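Local coordinates for protein FkbI (Streptomyces hygroscopicus, PDB 1R2J) that binds FAD and probably acts as an acyl-ACP dehydrogenase in making the methoxymalonyl extender unit of the polyketide FK520, at residues T242-H247 with A316-V321. Sequence-based numbering, arbitrary orientation.
Sequences TAAVAH and ATAAQV
His247 sets its CG anti to the backbone N (chi1 -168°), which carries the imidazole toward the end of helix 297-322, and Val321 does the same with CG1 (chi1 175°), which turns this methyl toward Ala244; the two helices belong to the C-terminal bundle characteristic of acyl-CoA dehydrogenases. The segments 242-247 and 316-321, the late turns of helices 219-248 and 297-322, run nearly parallel, at 21°, with axes 9.0 Å apart. The small residues Ala244 and Ala318 at the centre allow this spacing, their CA atoms 5.4 Å apart. Ala244 CB lies 4.4 Å from Ala318 CB, the Ala244 methyl pointing at the other helix and that of Ala318 directed along its flank. One turn further on, Val321 lays CG1 against Ala244, 4.1 Å from the methyl CB of Ala244. The same CG1 of Val321 is 3.8 Å from Ala244 O. Contact between the segments is thus mainly apolar, without a hydrogen bond from one to the other. Helix 262-287 touches both segments, Leu271 meeting Ala244 and His267 meeting Val321, while Leu258 and Ala325 from loops touch His247. The contact is centred about 24 Å from the centre of the chain, away from the FAD site. Toward the C-terminal ends of both segments, the His247 ring presents an edge to the other backbone: Val321 O lies near the ring plane, 3.3 Å from His247 CD2, a contact to a ring carbon and not a hydrogen bond.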
loop_
_atom_site.group_PDB
_atom_site.type_symbol
_atom_site.label_atom_id
_atom_site.label_comp_id
_atom_site.label_asym_id
_atom_site.label_seq_id
_atom_site.Cartn_x
_atom_site.Cartn_y
_atom_site.Cartn_z
ATOM N N THR A 242 -17.205 -12.209 -4.216
ATOM C CA THR A 242 -18.321 -12.412 -3.296
ATOM C C THR A 242 -19.545 -11.563 -3.628
ATOM O O THR A 242 -20.674 -12.010 -3.448
ATOM C CB THR A 242 -17.902 -12.156 -1.838
ATOM O OG1 THR A 242 -17.381 -10.829 -1.712
ATOM C CG2 THR A 242 -16.839 -13.157 -1.415
ATOM N N ALA A 243 -19.328 -10.345 -4.111
ATOM C CA ALA A 243 -20.439 -9.467 -4.470
ATOM C C ALA A 243 -21.114 -9.976 -5.749
ATOM O O ALA A 243 -22.336 -9.954 -5.858
ATOM C CB ALA A 243 -19.940 -8.028 -4.675
ATOM N N ALA A 244 -20.313 -10.429 -6.710
ATOM C CA ALA A 244 -20.847 -10.937 -7.964
ATOM C C ALA A 244 -21.643 -12.220 -7.722
ATOM O O ALA A 244 -22.744 -12.372 -8.239
ATOM C CB ALA A 244 -19.711 -11.198 -8.958
ATOM N N VAL A 245 -21.087 -13.141 -6.942
ATOM C CA VAL A 245 -21.798 -14.378 -6.664
ATOM C C VAL A 245 -23.102 -14.079 -5.920
ATOM O O VAL A 245 -24.143 -14.645 -6.243
ATOM C CB VAL A 245 -20.935 -15.360 -5.841
ATOM C CG1 VAL A 245 -19.718 -15.779 -6.644
ATOM C CG2 VAL A 245 -20.487 -14.707 -4.555
ATOM N N ALA A 246 -23.051 -13.182 -4.940
ATOM C CA ALA A 246 -24.254 -12.839 -4.175
ATOM C C ALA A 246 -25.348 -12.329 -5.108
ATOM O O ALA A 246 -26.513 -12.701 -4.971
ATOM C CB ALA A 246 -23.933 -11.787 -3.121
ATOM N N HIS A 247 -24.972 -11.482 -6.062
ATOM C CA HIS A 247 -25.939 -10.934 -7.010
ATOM C C HIS A 247 -26.418 -12.024 -7.977
ATOM O O HIS A 247 -27.601 -12.100 -8.311
ATOM C CB HIS A 247 -25.301 -9.782 -7.797
ATOM C CG HIS A 247 -26.276 -8.969 -8.596
ATOM N ND1 HIS A 247 -27.284 -8.228 -8.013
ATOM C CD2 HIS A 247 -26.368 -8.742 -9.929
ATOM C CE1 HIS A 247 -27.950 -7.576 -8.951
ATOM N NE2 HIS A 247 -27.414 -7.871 -10.122
ATOM N N ALA A 316 -13.807 -4.992 -13.195
ATOM C CA ALA A 316 -14.627 -4.643 -14.355
ATOM C C ALA A 316 -15.675 -5.726 -14.606
ATOM O O ALA A 316 -16.817 -5.431 -14.960
ATOM C CB ALA A 316 -13.749 -4.453 -15.598
ATOM N N THR A 317 -15.278 -6.979 -14.407
ATOM C CA THR A 317 -16.163 -8.128 -14.599
ATOM C C THR A 317 -17.290 -8.129 -13.564
ATOM O O THR A 317 -18.454 -8.376 -13.897
ATOM C CB THR A 317 -15.362 -9.435 -14.497
ATOM O OG1 THR A 317 -14.400 -9.468 -15.560
ATOM C CG2 THR A 317 -16.276 -10.655 -14.593
ATOM N N ALA A 318 -16.941 -7.839 -12.312
ATOM C CA ALA A 318 -17.925 -7.802 -11.236
ATOM C C ALA A 318 -18.910 -6.657 -11.479
ATOM O O ALA A 318 -20.111 -6.797 -11.247
ATOM C CB ALA A 318 -17.231 -7.621 -9.875
ATOM N N ALA A 319 -18.398 -5.520 -11.939
ATOM C CA ALA A 319 -19.266 -4.384 -12.211
ATOM C C ALA A 319 -20.269 -4.768 -13.289
ATOM O O ALA A 319 -21.425 -4.360 -13.240
ATOM C CB ALA A 319 -18.444 -3.177 -12.659
ATOM N N GLN A 320 -19.820 -5.555 -14.262
ATOM C CA GLN A 320 -20.689 -5.992 -15.352
ATOM C C GLN A 320 -21.821 -6.861 -14.802
ATOM O O GLN A 320 -22.984 -6.685 -15.160
ATOM C CB GLN A 320 -19.882 -6.786 -16.378
ATOM C CG GLN A 320 -20.679 -7.201 -17.608
ATOM C CD GLN A 320 -20.970 -6.028 -18.513
ATOM O OE1 GLN A 320 -21.862 -6.083 -19.366
ATOM N NE2 GLN A 320 -20.209 -4.954 -18.338
ATOM N N VAL A 321 -21.468 -7.802 -13.933
ATOM C CA VAL A 321 -22.433 -8.708 -13.320
ATOM C C VAL A 321 -23.491 -7.953 -12.520
ATOM O O VAL A 321 -24.697 -8.154 -12.714
ATOM C CB VAL A 321 -21.708 -9.720 -12.397
ATOM C CG1 VAL A 321 -22.725 -10.589 -11.650
ATOM C CG2 VAL A 321 -20.777 -10.606 -13.240
#